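Local coordinates for protein AA10A (Thermobifida fusca, PDB 5UIZ) that is a copper-dependent lytic polysaccharide monooxygenase of family AA10, which probably cleaves cellulose chains oxidatively, at residues A[203-206]-A[211-214]; A[134-139]-A[149-154]. One frame throughout, in Å; residues are numbered along the deposited sequence.

Overall arrangement
Both contacts belong to the core of the single LPMO domain, with centres about 12 Å apart. Contact 2 comes first along the chain and is complete before contact 1 opens. It packs strand 133-140 of the three-stranded antiparallel sheet against strand 146-154 of the larger mixed sheet, through side chains, whereas contact 1 is the turn end of the hairpin formed by strands 198-206 and 211-221 within that larger sheet. The two are joined because strands 146-154 and 198-206 are neighbours: the Ile203 O to Leu150 N distance is 2.8 Å, and the Trp204 ring packs on Phe149 and Leu138. The interior between the sheets thus runs up to the copper site, which Tyr213 approaches.

Contact 1 of 2, residues A[203-206]-A[211-214]; sequences IWKA and QTYY
Trp204 and Tyr213 lie side by side on one face of an antiparallel hairpin in an offset stack. The six-membered ring of Trp204 and the Tyr213 ring have centroids 4.1 Å apart and planes at 20°; Trp204 CZ3 sits over the centre of the phenol. With CG of Trp204 turned away from its own backbone N (chi1 159°), the indole runs in the same direction as the tyrosine. Behind the rings, Trp204 N bonds Tyr213 O (2.9 Å) and Tyr213 N bonds Trp204 O (2.7 Å); Ala206 N adds a third bond, to Gln211 O.

On the other face Ile203 CG2 presses tightly against Thr212 CG2 at 3.5 Å and meets Tyr214 CE1 obliquely. Lys205 crosses Thr212 at about a right angle, CD against OG1, and its bent chain carries NZ to Ala206 O and a salt bridge with Asp147.

Tyr213 OH donates to Gln211 OE1 (2.8 Å), arriving above the amide's carbonyl plane, and also bonds His37 N. Asp90 holds Gln211 NE2. His37 and His144 bind the copper as the histidine brace of LPMOs; the Tyr213 side chain comes within about 3 Å of the metal (nearest atoms) and Ala206 touches His144, so this hairpin end helps wall the copper site.

Contact 2 of 2, residues A[134-139]-A[149-154]; sequences FTIHLY and FLVYVT
Ile136 and Val151 meet tip to tip across the interior between two sheets, the isoleucine CD1 lying 3.9 Å from Val151 CG1 and nearly as close to CG2. The methyl therefore sits against both branches of the valine. Two residues further on in 134-139 and two residues back in 149-154, Leu138 meets Phe149 at an angle, and its CD2 reaches the rim of the ring, in the ring plane, 4.0 Å from Phe149 CE1. The Leu138 CG lies opposite the backbone N (chi1 -173°), and both of its methyls come within contact of CE1.

These two pairs make up the close part of the contact. No hydrogen bond links the segments, and the closest pair of CA atoms, those of Ile136 and Val151, is 9.2 Å apart, a spacing bridged by side chains alone. Phe134 and Val153 come near without closing to contact. On the outer sides the alternating residues Thr135, His137 and Tyr139, and likewise Leu150 and Tyr152, turn away from the interface and are partly exposed.

Around the pairs, strand 198-206 contributes Trp204 and Thr202. Phe187 of strand 184-190 also meets the Phe149 ring, while Val40 of strand 38-42 packs on Ile136 and Leu138, completing a beta-sandwich interior.

Contact 1 of 2, residues A[203-206]-A[211-214]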
loop_
_atom_site.group_PDB
_atom_site.type_symbol
_atom_site.label_atom_id
_atom_site.label_comp_id
_atom_site.label_asym_id
_atom_site.label_seq_id
_atom_site.Cartn_x
_atom_site.Cartn_y
_atom_site.Cartn_z
ATOM N N ILE A 203 0.174 -5.564 -5.255
ATOM C CA ILE A 203 0.471 -6.893 -4.799
ATOM C C ILE A 203 1.821 -7.342 -5.364
ATOM O O ILE A 203 2.034 -7.494 -6.579
ATOM C CB ILE A 203 -0.584 -7.926 -5.232
ATOM C CG1 ILE A 203 -1.997 -7.475 -4.845
ATOM C CG2 ILE A 203 -0.313 -9.267 -4.544
ATOM C CD1 ILE A 203 -3.057 -8.473 -5.313
ATOM N N TRP A 204 2.731 -7.589 -4.442
ATOM C CA TRP A 204 4.061 -7.972 -4.795
ATOM C C TRP A 204 4.260 -9.350 -4.250
ATOM O O TRP A 204 4.169 -9.571 -3.062
ATOM C CB TRP A 204 5.080 -6.936 -4.256
ATOM C CG TRP A 204 6.461 -7.464 -4.143
ATOM C CD1 TRP A 204 7.098 -8.296 -5.015
ATOM C CD2 TRP A 204 7.373 -7.203 -3.094
ATOM N NE1 TRP A 204 8.359 -8.552 -4.571
ATOM C CE2 TRP A 204 8.562 -7.891 -3.399
ATOM C CE3 TRP A 204 7.317 -6.413 -1.943
ATOM C CZ2 TRP A 204 9.683 -7.879 -2.563
ATOM C CZ3 TRP A 204 8.434 -6.384 -1.088
ATOM C CH2 TRP A 204 9.598 -7.128 -1.398
ATOM N N LYS A 205 4.501 -10.288 -5.165
ATOM C CA LYS A 205 4.742 -11.679 -4.847
ATOM C C LYS A 205 6.259 -11.906 -4.940
ATOM O O LYS A 205 6.840 -11.816 -6.037
ATOM C CB LYS A 205 4.031 -12.582 -5.877
ATOM C CG LYS A 205 4.432 -14.040 -5.801
ATOM C CD LYS A 205 4.044 -14.625 -4.447
ATOM C CE LYS A 205 4.169 -16.149 -4.411
ATOM N NZ LYS A 205 5.570 -16.601 -4.558
ATOM N N ALA A 206 6.874 -12.142 -3.792
ATOM C CA ALA A 206 8.302 -12.393 -3.692
ATOM C C ALA A 206 8.607 -13.729 -4.288
ATOM O O ALA A 206 7.722 -14.586 -4.335
ATOM C CB ALA A 206 8.761 -12.356 -2.240
ATOM N N GLN A 211 5.451 -15.632 -0.286
ATOM C CA GLN A 211 5.318 -14.477 0.570
ATOM C C GLN A 211 4.838 -13.369 -0.328
ATOM O O GLN A 211 5.433 -13.093 -1.405
ATOM C CB GLN A 211 6.673 -14.128 1.159
ATOM C CG GLN A 211 6.662 -12.886 2.046
ATOM C CD GLN A 211 7.932 -12.847 2.843
ATOM O OE1 GLN A 211 8.860 -12.180 2.459
ATOM N NE2 GLN A 211 8.008 -13.662 3.912
ATOM N N THR A 212 3.778 -12.722 0.105
ATOM C CA THR A 212 3.124 -11.754 -0.687
ATOM C C THR A 212 2.977 -10.480 0.149
ATOM O O THR A 212 2.475 -10.538 1.252
ATOM C CB THR A 212 1.752 -12.266 -1.136
ATOM O OG1 THR A 212 1.895 -13.506 -1.825
ATOM C CG2 THR A 212 1.137 -11.270 -2.086
ATOM N N TYR A 213 3.392 -9.354 -0.447
ATOM C CA TYR A 213 3.226 -8.021 0.103
ATOM C C TYR A 213 2.038 -7.307 -0.469
ATOM O O TYR A 213 1.748 -7.389 -1.711
ATOM C CB TYR A 213 4.486 -7.219 -0.176
ATOM C CG TYR A 213 5.671 -7.792 0.555
ATOM C CD1 TYR A 213 6.309 -8.926 0.095
ATOM C CD2 TYR A 213 6.157 -7.192 1.716
ATOM C CE1 TYR A 213 7.395 -9.467 0.776
ATOM C CE2 TYR A 213 7.241 -7.722 2.400
ATOM C CZ TYR A 213 7.843 -8.874 1.931
ATOM O OH TYR A 213 8.920 -9.400 2.593
ATOM N N TYR A 214 1.375 -6.565 0.415
ATOM C CA TYR A 214 0.135 -5.859 0.123
ATOM C C TYR A 214 0.297 -4.374 0.439
ATOM O O TYR A 214 0.392 -3.972 1.586
ATOM C CB TYR A 214 -1.030 -6.480 0.891
ATOM C CG TYR A 214 -1.303 -7.899 0.435
ATOM C CD1 TYR A 214 -1.850 -8.154 -0.808
ATOM C CD2 TYR A 214 -0.978 -8.975 1.236
ATOM C CE1 TYR A 214 -2.081 -9.470 -1.215
ATOM C CE2 TYR A 214 -1.134 -10.276 0.814
ATOM C CZ TYR A 214 -1.699 -10.529 -0.381
ATOM O OH TYR A 214 -1.928 -11.836 -0.774
#

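Contact 2 of 2, residues A[134-139]-A[149-154]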
loop_
_atom_site.group_PDB
_atom_site.type_symbol
_atom_site.label_atom_id
_atom_site.label_comp_id
_atom_site.label_asym_id
_atom_site.label_seq_id
_atom_site.Cartn_x
_atom_site.Cartn_y
_atom_site.Cartn_z
ATOM N N PHE A 134 2.005 6.528 -14.443
ATOM C CA PHE A 134 2.944 6.789 -13.354
ATOM C C PHE A 134 3.802 5.573 -13.137
ATOM O O PHE A 134 3.493 4.469 -13.651
ATOM C CB PHE A 134 2.219 7.212 -12.064
ATOM C CG PHE A 134 1.291 6.168 -11.504
ATOM C CD1 PHE A 134 -0.009 6.050 -11.975
ATOM C CD2 PHE A 134 1.716 5.312 -10.514
ATOM C CE1 PHE A 134 -0.860 5.077 -11.489
ATOM C CE2 PHE A 134 0.865 4.326 -10.027
ATOM C CZ PHE A 134 -0.424 4.207 -10.517
ATOM N N THR A 135 4.891 5.795 -12.409
ATOM C CA THR A 135 5.878 4.755 -12.086
ATOM C C THR A 135 5.731 4.246 -10.652
ATOM O O THR A 135 5.623 4.992 -9.689
ATOM C CB THR A 135 7.336 5.273 -12.332
ATOM O OG1 THR A 135 7.481 5.616 -13.726
ATOM C CG2 THR A 135 8.387 4.218 -11.967
ATOM N N ILE A 136 5.756 2.935 -10.521
ATOM C CA ILE A 136 5.824 2.306 -9.243
ATOM C C ILE A 136 7.264 1.969 -8.967
ATOM O O ILE A 136 7.886 1.245 -9.740
ATOM C CB ILE A 136 5.003 1.037 -9.213
ATOM C CG1 ILE A 136 3.539 1.377 -9.589
ATOM C CG2 ILE A 136 5.182 0.341 -7.869
ATOM C CD1 ILE A 136 2.442 0.898 -8.658
ATOM N N HIS A 137 7.781 2.472 -7.847
ATOM C CA HIS A 137 9.137 2.151 -7.398
ATOM C C HIS A 137 9.063 1.370 -6.050
ATOM O O HIS A 137 8.588 1.869 -5.004
ATOM C CB HIS A 137 9.927 3.451 -7.304
ATOM C CG HIS A 137 11.242 3.313 -6.654
ATOM N ND1 HIS A 137 11.868 4.377 -6.053
ATOM C CD2 HIS A 137 12.054 2.238 -6.492
ATOM C CE1 HIS A 137 13.022 3.964 -5.564
ATOM N NE2 HIS A 137 13.143 2.664 -5.784
ATOM N N LEU A 138 9.522 0.143 -6.124
ATOM C CA LEU A 138 9.559 -0.762 -5.022
ATOM C C LEU A 138 10.994 -0.797 -4.568
ATOM O O LEU A 138 11.926 -0.796 -5.384
ATOM C CB LEU A 138 9.122 -2.173 -5.476
ATOM C CG LEU A 138 8.979 -3.140 -4.275
ATOM C CD1 LEU A 138 7.508 -3.162 -3.873
ATOM C CD2 LEU A 138 9.496 -4.551 -4.462
ATOM N N TYR A 139 11.185 -0.816 -3.253
ATOM C CA TYR A 139 12.468 -1.055 -2.666
ATOM C C TYR A 139 12.331 -2.317 -1.857
ATOM O O TYR A 139 11.444 -2.419 -1.037
ATOM C CB TYR A 139 12.881 0.089 -1.764
ATOM C CG TYR A 139 14.212 -0.078 -1.079
ATOM C CD1 TYR A 139 15.387 -0.059 -1.798
ATOM C CD2 TYR A 139 14.318 -0.150 0.312
ATOM C CE1 TYR A 139 16.623 -0.190 -1.187
ATOM C CE2 TYR A 139 15.569 -0.220 0.940
ATOM C CZ TYR A 139 16.718 -0.254 0.163
ATOM O OH TYR A 139 17.972 -0.375 0.769
ATOM N N PHE A 149 4.001 -8.633 -10.060
ATOM C CA PHE A 149 3.315 -7.577 -9.359
ATOM C C PHE A 149 1.954 -7.468 -9.987
ATOM O O PHE A 149 1.857 -7.583 -11.238
ATOM C CB PHE A 149 3.990 -6.250 -9.584
ATOM C CG PHE A 149 5.338 -6.154 -8.990
ATOM C CD1 PHE A 149 5.497 -5.684 -7.690
ATOM C CD2 PHE A 149 6.444 -6.482 -9.725
ATOM C CE1 PHE A 149 6.743 -5.573 -7.131
ATOM C CE2 PHE A 149 7.707 -6.360 -9.178
ATOM C CZ PHE A 149 7.861 -5.907 -7.873
ATOM N N LEU A 150 0.927 -7.291 -9.162
ATOM C CA LEU A 150 -0.421 -6.856 -9.645
ATOM C C LEU A 150 -0.705 -5.455 -9.143
ATOM O O LEU A 150 -0.410 -5.163 -8.010
ATOM C CB LEU A 150 -1.504 -7.805 -9.135
ATOM C CG LEU A 150 -1.266 -9.241 -9.565
ATOM C CD1 LEU A 150 -2.258 -10.195 -8.914
ATOM C CD2 LEU A 150 -1.345 -9.358 -11.070
ATOM N N VAL A 151 -1.201 -4.566 -9.985
ATOM C CA VAL A 151 -1.489 -3.212 -9.568
ATOM C C VAL A 151 -2.929 -2.938 -9.852
ATOM O O VAL A 151 -3.344 -2.978 -11.026
ATOM C CB VAL A 151 -0.597 -2.189 -10.284
ATOM C CG1 VAL A 151 -0.898 -0.770 -9.797
ATOM C CG2 VAL A 151 0.861 -2.475 -10.030
ATOM N N TYR A 152 -3.686 -2.698 -8.773
ATOM C CA TYR A 152 -5.070 -2.320 -8.837
ATOM C C TYR A 152 -5.218 -0.818 -8.526
ATOM O O TYR A 152 -4.442 -0.238 -7.752
ATOM C CB TYR A 152 -5.856 -3.125 -7.819
ATOM C CG TYR A 152 -5.931 -4.596 -8.087
ATOM C CD1 TYR A 152 -4.907 -5.444 -7.703
ATOM C CD2 TYR A 152 -7.057 -5.147 -8.698
ATOM C CE1 TYR A 152 -4.961 -6.780 -7.964
ATOM C CE2 TYR A 152 -7.125 -6.492 -8.925
ATOM C CZ TYR A 152 -6.058 -7.303 -8.574
ATOM O OH TYR A 152 -6.122 -8.617 -8.807
ATOM N N VAL A 153 -6.221 -0.175 -9.101
ATOM C CA VAL A 153 -6.550 1.213 -8.763
ATOM C C VAL A 153 -8.064 1.324 -8.564
ATOM O O VAL A 153 -8.871 0.698 -9.331
ATOM C CB VAL A 153 -6.060 2.251 -9.818
ATOM C CG1 VAL A 153 -6.230 3.665 -9.283
ATOM C CG2 VAL A 153 -4.569 2.072 -10.090
ATOM N N THR A 154 -8.447 2.110 -7.565
ATOM C CA THR A 154 -9.852 2.363 -7.304
ATOM C C THR A 154 -10.580 2.978 -8.546
ATOM O O THR A 154 -9.982 3.707 -9.335
ATOM C CB THR A 154 -10.051 3.305 -6.094
ATOM O OG1 THR A 154 -9.155 4.402 -6.176
ATOM C CG2 THR A 154 -9.770 2.544 -4.798
#